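PDB 2W39: putative laminarinase from Phanerochaete chrysosporium, which probably hydrolyses glycosidic linkages in beta-glucans such as laminarin and lichenin, as a secreted glycoside hydrolase of family 16. Local coordinates for residues A[8-13]-A[293-298]; A[60-65]-A[276-281]; A[74-79]-A[244-249]. All blocks are in the same frame, centred on the assembly; numbering follows the deposited sequence. Where two conformers were deposited one is given.

Interaction 1: residues A[8-13]-A[293-298]; sequences NWVGSA and SVRVYQ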
loop_
_atom_site.group_PDB
_atom_site.type_symbol
_atom_site.label_atom_id
_atom_site.label_comp_id
_atom_site.label_asym_id
_atom_site.label_seq_id
_atom_site.Cartn_x
_atom_site.Cartn_y
_atom_site.Cartn_z
ATOM N N ASN A 8 -3.445 16.641 -6.831
ATOM C CA ASN A 8 -2.672 16.101 -7.913
ATOM C C ASN A 8 -1.220 16.108 -7.479
ATOM O O ASN A 8 -0.582 17.170 -7.476
ATOM C CB ASN A 8 -2.852 16.966 -9.167
ATOM C CG ASN A 8 -2.154 16.381 -10.372
ATOM O OD1 ASN A 8 -1.727 15.225 -10.357
ATOM N ND2 ASN A 8 -2.006 17.182 -11.420
ATOM N N TRP A 9 -0.699 14.940 -7.105
ATOM C CA TRP A 9 0.652 14.867 -6.583
ATOM C C TRP A 9 1.592 14.178 -7.553
ATOM O O TRP A 9 1.424 12.995 -7.862
ATOM C CB TRP A 9 0.647 14.150 -5.243
ATOM C CG TRP A 9 -0.238 14.757 -4.179
ATOM C CD1 TRP A 9 -0.338 16.075 -3.826
ATOM C CD2 TRP A 9 -1.110 14.040 -3.300
ATOM N NE1 TRP A 9 -1.226 16.210 -2.780
ATOM C CE2 TRP A 9 -1.704 14.975 -2.432
ATOM C CE3 TRP A 9 -1.465 12.691 -3.188
ATOM C CZ2 TRP A 9 -2.617 14.605 -1.445
ATOM C CZ3 TRP A 9 -2.356 12.321 -2.200
ATOM C CH2 TRP A 9 -2.934 13.279 -1.345
ATOM N N VAL A 10 2.578 14.940 -8.020
ATOM C CA VAL A 10 3.618 14.445 -8.913
ATOM C C VAL A 10 4.962 14.987 -8.433
ATOM O O VAL A 10 5.080 16.175 -8.105
ATOM C CB VAL A 10 3.361 14.935 -10.366
ATOM C CG1 VAL A 10 4.507 14.543 -11.299
ATOM C CG2 VAL A 10 2.027 14.391 -10.892
ATOM N N GLY A 11 5.977 14.130 -8.393
ATOM C CA GLY A 11 7.352 14.594 -8.153
ATOM C C GLY A 11 7.510 15.394 -6.880
ATOM O O GLY A 11 7.123 14.948 -5.804
ATOM N N SER A 12 8.049 16.606 -6.999
ATOM C CA SER A 12 8.345 17.410 -5.815
ATOM C C SER A 12 7.100 17.799 -4.997
ATOM O O SER A 12 7.228 18.178 -3.833
ATOM C CB SER A 12 9.114 18.670 -6.210
ATOM O OG SER A 12 8.314 19.485 -7.040
ATOM N N ALA A 13 5.907 17.693 -5.586
ATOM C CA ALA A 13 4.683 18.025 -4.842
ATOM C C ALA A 13 4.600 17.248 -3.532
ATOM O O ALA A 13 4.113 17.759 -2.531
ATOM C CB ALA A 13 3.437 17.751 -5.680
ATOM N N SER A 293 2.450 9.299 -10.229
ATOM C CA SER A 293 1.491 10.255 -9.687
ATOM C C SER A 293 0.610 9.561 -8.671
ATOM O O SER A 293 0.392 8.332 -8.732
ATOM C CB SER A 293 0.604 10.858 -10.787
ATOM O OG SER A 293 -0.131 9.855 -11.457
ATOM N N VAL A 294 0.076 10.367 -7.757
ATOM C CA VAL A 294 -1.057 9.965 -6.920
ATOM C C VAL A 294 -2.065 11.097 -7.029
ATOM O O VAL A 294 -1.702 12.259 -6.815
ATOM C CB VAL A 294 -0.671 9.693 -5.453
ATOM C CG1 VAL A 294 -1.915 9.382 -4.620
ATOM C CG2 VAL A 294 0.333 8.536 -5.362
ATOM N N ARG A 295 -3.303 10.774 -7.402
ATOM C CA ARG A 295 -4.344 11.772 -7.569
ATOM C C ARG A 295 -5.523 11.386 -6.712
ATOM O O ARG A 295 -5.898 10.216 -6.629
ATOM C CB ARG A 295 -4.763 11.878 -9.035
ATOM C CG ARG A 295 -3.603 12.386 -9.901
ATOM C CD ARG A 295 -3.963 12.674 -11.343
ATOM N NE ARG A 295 -2.785 13.207 -12.048
ATOM C CZ ARG A 295 -2.068 12.546 -12.958
ATOM N NH1 ARG A 295 -2.405 11.318 -13.328
ATOM N NH2 ARG A 295 -1.007 13.123 -13.513
ATOM N N VAL A 296 -6.107 12.391 -6.073
ATOM C CA VAL A 296 -7.280 12.170 -5.244
ATOM C C VAL A 296 -8.416 13.008 -5.805
ATOM O O VAL A 296 -8.201 14.150 -6.223
ATOM C CB VAL A 296 -7.022 12.539 -3.777
ATOM C CG1 VAL A 296 -8.272 12.251 -2.940
ATOM C CG2 VAL A 296 -5.821 11.753 -3.230
ATOM N N TYR A 297 -9.610 12.421 -5.799
ATOM C CA TYR A 297 -10.823 13.043 -6.308
ATOM C C TYR A 297 -11.872 12.995 -5.210
ATOM O O TYR A 297 -11.947 12.044 -4.435
ATOM C CB TYR A 297 -11.357 12.258 -7.510
ATOM C CG TYR A 297 -10.412 12.221 -8.682
ATOM C CD1 TYR A 297 -9.329 11.342 -8.702
ATOM C CD2 TYR A 297 -10.626 13.035 -9.788
ATOM C CE1 TYR A 297 -8.469 11.304 -9.793
ATOM C CE2 TYR A 297 -9.777 12.999 -10.875
ATOM C CZ TYR A 297 -8.692 12.133 -10.871
ATOM O OH TYR A 297 -7.835 12.075 -11.956
ATOM N N GLN A 298 -12.730 14.013 -5.180
ATOM C CA GLN A 298 -13.862 14.081 -4.257
ATOM C C GLN A 298 -15.056 14.695 -4.958
ATOM O O GLN A 298 -16.176 14.556 -4.453
ATOM C CB GLN A 298 -13.566 14.992 -3.078
ATOM C CG GLN A 298 -12.618 14.445 -2.080
ATOM C CD GLN A 298 -12.312 15.424 -0.948
ATOM O OE1 GLN A 298 -12.861 16.536 -0.845
ATOM N NE2 GLN A 298 -11.446 15.010 -0.102
ATOM O OXT GLN A 298 -14.872 15.371 -5.985
HETATM O O HOH W 1 -0.213 15.918 -13.527
#
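Arg295 NE donates to Asn8 OD1 over 2.8 Å, a bent bond with 142° at the hydrogen. The donor stands well above the carbonyl plane and not on a lone pair; the two side chains run side by side, their amide and guanidinium planes 50° apart. A water completes the ring of contacts: it accepts from Asn8 ND2 at 3.0 Å and from Arg295 NH2 at 2.9 Å, so the amide is held at both of its ends. Ser293 OG lies over one face of the guanidinium, offset toward its rim. Asn8 and Arg295 face each other as an antiparallel non-hydrogen-bonded pair. The next pair, Trp9 and Val294, is hydrogen-bonded, with Trp9 N to Val294 O at 2.9 Å and Val294 N to Trp9 O at 3.0 Å. Trp9 O also receives a CA-H...O contact from Ser293 CA at 3.3 Å. This joins the first strand of the chain to the last, side by side in one sheet of the beta sandwich of family 16 enzymes; strand 83-89 bonds to the other edge of 288-297. On the face opposite the Asn8-Arg295 pair, Trp9 turns its CG anti to the carbonyl carbon (chi1 -57°), which lays the six-membered ring beside the valines of the partner strand. Its CE3 meets Val294 CG1 at 3.6 Å, near the ring plane at the edge, and CZ3 meets Val296 CG2 at 3.7 Å. Phe18 adds an edge-to-face ring contact, and Tyr80 touches both Trp9 and Val296. One residue on, where strand 2-9 has ended, Val10 CG2 rests against Ser293 CB.

Interaction 2: residues A[60-65]-A[276-281]; sequences TTLSPS and YVNNNP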
loop_
_atom_site.group_PDB
_atom_site.type_symbol
_atom_site.label_atom_id
_atom_site.label_comp_id
_atom_site.label_asym_id
_atom_site.label_seq_id
_atom_site.Cartn_x
_atom_site.Cartn_y
_atom_site.Cartn_z
ATOM N N THR A 60 24.476 0.242 3.395
ATOM C CA THR A 60 24.989 0.055 4.759
ATOM C C THR A 60 24.795 -1.377 5.205
ATOM O O THR A 60 23.696 -1.928 5.073
ATOM C CB THR A 60 24.226 0.957 5.747
ATOM O OG1 THR A 60 24.247 2.304 5.260
ATOM C CG2 THR A 60 24.854 0.918 7.137
ATOM N N THR A 61 25.864 -1.964 5.748
ATOM C CA THR A 61 25.751 -3.216 6.482
ATOM C C THR A 61 25.454 -2.846 7.933
ATOM O O THR A 61 26.227 -2.115 8.561
ATOM C CB THR A 61 27.051 -4.042 6.369
ATOM O OG1 THR A 61 27.274 -4.372 4.995
ATOM C CG2 THR A 61 26.964 -5.321 7.192
ATOM N N LEU A 62 24.333 -3.335 8.465
ATOM C CA LEU A 62 23.873 -2.855 9.759
ATOM C C LEU A 62 24.560 -3.509 10.946
ATOM O O LEU A 62 24.743 -4.723 10.974
ATOM C CB LEU A 62 22.375 -3.086 9.926
ATOM C CG LEU A 62 21.458 -2.611 8.803
ATOM C CD1 LEU A 62 20.010 -2.847 9.188
ATOM C CD2 LEU A 62 21.690 -1.126 8.519
ATOM N N SER A 63 24.851 -2.699 11.957
ATOM C CA SER A 63 25.222 -3.242 13.256
ATOM C C SER A 63 24.004 -3.978 13.803
ATOM O O SER A 63 22.915 -3.398 13.886
ATOM C CB SER A 63 25.617 -2.140 14.225
ATOM O OG SER A 63 25.745 -2.691 15.526
ATOM N N PRO A 64 24.170 -5.253 14.196
ATOM C CA PRO A 64 23.011 -5.972 14.745
ATOM C C PRO A 64 22.436 -5.304 15.993
ATOM O O PRO A 64 21.239 -5.431 16.273
ATOM C CB PRO A 64 23.577 -7.356 15.078
ATOM C CG PRO A 64 24.830 -7.468 14.225
ATOM C CD PRO A 64 25.381 -6.097 14.148
ATOM N N SER A 65 23.295 -4.602 16.729
ATOM C CA SER A 65 22.892 -3.907 17.940
ATOM C C SER A 65 22.217 -2.559 17.653
ATOM O O SER A 65 21.480 -2.043 18.502
ATOM C CB SER A 65 24.097 -3.740 18.882
ATOM O OG SER A 65 24.698 -5.003 19.159
ATOM N N TYR A 276 19.255 -11.315 7.402
ATOM C CA TYR A 276 19.278 -11.062 5.968
ATOM C C TYR A 276 19.261 -9.562 5.691
ATOM O O TYR A 276 20.061 -9.048 4.909
ATOM C CB TYR A 276 18.099 -11.761 5.283
ATOM C CG TYR A 276 18.159 -11.664 3.779
ATOM C CD1 TYR A 276 18.871 -12.612 3.043
ATOM C CD2 TYR A 276 17.553 -10.607 3.093
ATOM C CE1 TYR A 276 18.964 -12.530 1.663
ATOM C CE2 TYR A 276 17.650 -10.516 1.711
ATOM C CZ TYR A 276 18.350 -11.474 1.003
ATOM O OH TYR A 276 18.421 -11.374 -0.373
ATOM N N VAL A 277 18.336 -8.872 6.353
ATOM C CA VAL A 277 18.214 -7.425 6.188
ATOM C C VAL A 277 19.467 -6.695 6.691
ATOM O O VAL A 277 19.905 -5.729 6.064
ATOM C CB VAL A 277 16.923 -6.926 6.873
ATOM C CG1 VAL A 277 16.894 -5.387 6.962
ATOM C CG2 VAL A 277 15.704 -7.443 6.112
ATOM N N ASN A 278 20.071 -7.152 7.791
ATOM C CA ASN A 278 21.283 -6.512 8.288
ATOM C C ASN A 278 22.434 -6.618 7.292
ATOM O O ASN A 278 23.175 -5.669 7.068
ATOM C CB ASN A 278 21.764 -7.170 9.593
ATOM C CG ASN A 278 20.922 -6.815 10.800
ATOM O OD1 ASN A 278 20.093 -5.910 10.755
ATOM N ND2 ASN A 278 21.144 -7.538 11.909
ATOM N N ASN A 279 22.589 -7.803 6.712
ATOM C CA ASN A 279 23.864 -8.183 6.107
ATOM C C ASN A 279 23.929 -8.139 4.595
ATOM O O ASN A 279 25.006 -8.338 4.026
ATOM C CB ASN A 279 24.324 -9.515 6.695
ATOM C CG ASN A 279 24.619 -9.383 8.176
ATOM O OD1 ASN A 279 24.094 -10.122 9.003
ATOM N ND2 ASN A 279 25.440 -8.401 8.516
ATOM N N ASN A 280 22.808 -7.815 3.951
ATOM C CA ASN A 280 22.756 -7.840 2.490
ATOM C C ASN A 280 22.266 -6.527 1.876
ATOM O O ASN A 280 21.258 -6.516 1.176
ATOM C CB ASN A 280 21.881 -9.005 2.021
ATOM C CG ASN A 280 22.432 -10.342 2.467
ATOM O OD1 ASN A 280 23.341 -10.898 1.836
ATOM N ND2 ASN A 280 21.927 -10.848 3.579
ATOM N N PRO A 281 22.975 -5.408 2.121
ATOM C CA PRO A 281 22.486 -4.129 1.602
ATOM C C PRO A 281 22.223 -4.152 0.105
ATOM O O PRO A 281 21.220 -3.597 -0.336
ATOM C CB PRO A 281 23.620 -3.151 1.928
ATOM C CG PRO A 281 24.849 -4.036 2.251
ATOM C CD PRO A 281 24.238 -5.244 2.872
HETATM O O HOH W 2 27.361 -6.912 4.032
#
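With CG anti to its carbonyl carbon (chi1 -50°) and the chain then extended, Leu62 reaches across Asn278, whose own CG takes the corresponding position (chi1 -74°); the two side chains cross at about a right angle. Leu62 CD1 comes within 3.4 Å of Asn278 OD1, and the other end of the amide, ND2, lies 3.7 Å from Pro64 CA. The backbone supplies the direct bond: Leu62 N donates to Asn278 O at 3.0 Å, nearly straight at 166°. That carbonyl belongs to the last turn of helix 273-279. Asn280, the first residue to leave helical geometry, folds its side chain back, ND2 to Tyr276 O at 2.9 Å, on a lone pair. Beyond it Pro281 brings its CB to 3.4 Å from Thr60 O, and a water spans Thr61 OG1, at 2.7 Å, and Asn279 O, at 2.8 Å. Arg69 NH2 bonds to both Thr60 O and Val277 O, tying the loop to the helix end, while Arg30 NE donates to Asn278 OD1. An alanine in place of Asn278 is likely to leave Arg30 NE without that acceptor and to open a gap beside Leu62 CD1 and Pro64. Polar and apolar parts share the contact: one loop N-H, a water and two arginines meet carbonyl oxygens at the helix end and the Asn278 amide oxygen, while Leu62 and Pro281 pack alongside, and the positive charges would probably suit the negative end of the helix dipole.

Interaction 3: residues A[74-79]-A[244-249]; sequences IRSIKT and ANNIII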
loop_
_atom_site.group_PDB
_atom_site.type_symbol
_atom_site.label_atom_id
_atom_site.label_comp_id
_atom_site.label_asym_id
_atom_site.label_seq_id
_atom_site.Cartn_x
_atom_site.Cartn_y
_atom_site.Cartn_z
ATOM N N ILE A 74 5.657 7.679 4.303
ATOM C CA ILE A 74 5.124 9.006 4.054
ATOM C C ILE A 74 3.627 9.014 4.232
ATOM O O ILE A 74 2.948 8.030 3.937
ATOM C CB ILE A 74 5.579 9.576 2.666
ATOM C CG1 ILE A 74 4.963 8.843 1.446
ATOM C CG2 ILE A 74 7.121 9.639 2.587
ATOM C CD1 ILE A 74 5.129 9.605 0.140
ATOM N N ARG A 75 3.100 10.128 4.720
ATOM C CA ARG A 75 1.702 10.235 5.079
ATOM C C ARG A 75 1.149 11.552 4.549
ATOM O O ARG A 75 1.726 12.627 4.777
ATOM C CB ARG A 75 1.568 10.209 6.605
ATOM C CG ARG A 75 0.115 10.271 7.072
ATOM C CD ARG A 75 0.004 10.299 8.575
ATOM N NE ARG A 75 0.448 11.577 9.137
ATOM C CZ ARG A 75 0.507 11.838 10.437
ATOM N NH1 ARG A 75 0.201 10.900 11.320
ATOM N NH2 ARG A 75 0.878 13.042 10.851
ATOM N N SER A 76 0.012 11.499 3.863
ATOM C CA SER A 76 -0.598 12.743 3.376
ATOM C C SER A 76 -0.940 13.643 4.548
ATOM O O SER A 76 -1.384 13.179 5.595
ATOM C CB SER A 76 -1.850 12.479 2.528
ATOM O OG SER A 76 -2.889 11.866 3.281
ATOM N N ILE A 77 -0.777 14.945 4.360
ATOM C CA ILE A 77 -1.194 15.899 5.385
ATOM C C ILE A 77 -2.730 15.921 5.447
ATOM O O ILE A 77 -3.316 15.933 6.529
ATOM C CB ILE A 77 -0.571 17.290 5.130
ATOM C CG1 ILE A 77 0.943 17.226 5.359
ATOM C CG2 ILE A 77 -1.212 18.347 6.040
ATOM C CD1 ILE A 77 1.702 18.428 4.830
ATOM N N LYS A 78 -3.378 15.939 4.287
ATOM C CA LYS A 78 -4.824 15.918 4.252
ATOM C C LYS A 78 -5.397 14.559 4.604
ATOM O O LYS A 78 -4.730 13.517 4.475
ATOM C CB LYS A 78 -5.307 16.334 2.875
ATOM C CG LYS A 78 -5.095 17.821 2.665
ATOM C CD LYS A 78 -5.348 18.240 1.245
ATOM C CE LYS A 78 -6.802 18.180 0.883
ATOM N NZ LYS A 78 -6.992 18.832 -0.451
ATOM N N THR A 79 -6.649 14.578 5.056
ATOM C CA THR A 79 -7.410 13.365 5.303
ATOM C C THR A 79 -8.635 13.338 4.385
ATOM O O THR A 79 -9.043 14.374 3.847
ATOM C CB THR A 79 -7.857 13.261 6.764
ATOM O OG1 THR A 79 -8.686 14.388 7.024
ATOM C CG2 THR A 79 -6.681 13.239 7.709
ATOM N N ALA A 244 -12.066 10.006 8.803
ATOM C CA ALA A 244 -11.175 10.687 7.880
ATOM C C ALA A 244 -9.790 10.043 7.958
ATOM O O ALA A 244 -9.191 9.982 9.034
ATOM C CB ALA A 244 -11.108 12.179 8.206
ATOM N N ASN A 245 -9.304 9.531 6.828
ATOM C CA ASN A 245 -8.058 8.767 6.787
ATOM C C ASN A 245 -6.993 9.510 5.983
ATOM O O ASN A 245 -7.297 10.159 4.984
ATOM C CB ASN A 245 -8.287 7.412 6.090
ATOM C CG ASN A 245 -8.981 6.354 6.940
ATOM O OD1 ASN A 245 -9.488 6.594 8.049
ATOM N ND2 ASN A 245 -8.998 5.154 6.404
ATOM N N ASN A 246 -5.745 9.349 6.402
ATOM C CA ASN A 246 -4.585 9.760 5.606
ATOM C C ASN A 246 -4.207 8.641 4.641
ATOM O O ASN A 246 -4.478 7.461 4.904
ATOM C CB ASN A 246 -3.356 10.009 6.496
ATOM C CG ASN A 246 -3.626 10.966 7.642
ATOM O OD1 ASN A 246 -4.160 10.562 8.676
ATOM N ND2 ASN A 246 -3.252 12.232 7.462
ATOM N N ILE A 247 -3.537 9.044 3.564
ATOM C CA ILE A 247 -2.884 8.097 2.657
ATOM C C ILE A 247 -1.441 7.891 3.124
ATOM O O ILE A 247 -0.731 8.869 3.426
ATOM C CB ILE A 247 -2.902 8.642 1.206
ATOM C CG1 ILE A 247 -4.339 8.686 0.686
ATOM C CG2 ILE A 247 -1.982 7.819 0.283
ATOM C CD1 ILE A 247 -4.543 9.504 -0.593
ATOM N N ILE A 248 -1.035 6.627 3.227
ATOM C CA ILE A 248 0.310 6.249 3.667
ATOM C C ILE A 248 0.955 5.367 2.608
ATOM O O ILE A 248 0.314 4.460 2.064
ATOM C CB ILE A 248 0.280 5.543 5.051
ATOM C CG1 ILE A 248 -0.373 6.469 6.090
ATOM C CG2 ILE A 248 1.707 5.131 5.493
ATOM C CD1 ILE A 248 -0.546 5.838 7.461
ATOM N N ILE A 249 2.224 5.640 2.312
ATOM C CA ILE A 249 3.025 4.795 1.432
ATOM C C ILE A 249 4.333 4.513 2.156
ATOM O O ILE A 249 5.005 5.445 2.600
ATOM C CB ILE A 249 3.297 5.442 0.054
ATOM C CG1 ILE A 249 1.983 5.879 -0.600
ATOM C CG2 ILE A 249 4.077 4.470 -0.825
ATOM C CD1 ILE A 249 2.179 6.777 -1.832
#
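Strands 74-76 and 246-249 run antiparallel, their axes 4.6 Å apart at an angle of 160°, with Ile74 and Ile249 as a hydrogen-bonded pair (Ile74 N to Ile249 O 2.9 Å) and Arg75 facing Ile248 as a non-hydrogen-bonded one. Regular pairing continues on one side only at Ser76, whose N donates to Ile247 O at 2.8 Å. Here side chains replace the missing backbone bond. Ser76 OG, set between its backbone N and carbonyl carbon (chi1 64°), accepts from Ile247 N at 2.9 Å and donates to Lys78 O at 2.7 Å, so one hydroxyl joins the neighbouring strand to the bend that follows its own. Ser76 O, turned off the ladder, is taken by Asn246 ND2 at 2.8 Å, the donor tilted some 21° from the carbonyl plane. The side chain of Asn246 is further bounded by Thr79 CG2, close to ND2, and by the aliphatic part of Arg75, whose CG lies 3.5 Å from Asn246 CB. The guanidinium goes on to a salt bridge of NH1 with Glu107. On the face opposite Arg75 and Ile248, the side chains of Ile74 and Ile249 lie side by side, pointing the same way. That face looks into the beta sandwich, where Ile247 touches Val296 and Ile249 touches Trp289 and Ile291 of strand 288-297. Ile248 points the opposite way, its side chain about 6 Å from a bound glucose, which places this sheet surface beside the sugar-binding cleft. Strand 69-76 is flanked beyond by strand 18-20, through Thr19 and Arg75, and strand 246-253 by strand 98-105, through Trp103 and Ile248.

How the interactions relate
Interactions 1 and 3 are strand pairings in the two facing sheets of the sandwich, and they meet in the core: Val296 CG2 packs on Ile247 CD1 at 3.7 Å, with Trp9 resting on Ile247 and Ser76. Each has a buried apolar face; the opposite one carries an amide-guanidinium pair bridged by water in interaction 1, and Arg75 with Ile248, on the side of the sugars, in interaction 3. Interaction 2 stands apart at the surface, about 24 Å from interaction 1 and 17 Å from interaction 3 between nearest atoms. It joins a loop to a helix end, with a single direct hydrogen bond where the others have ladders.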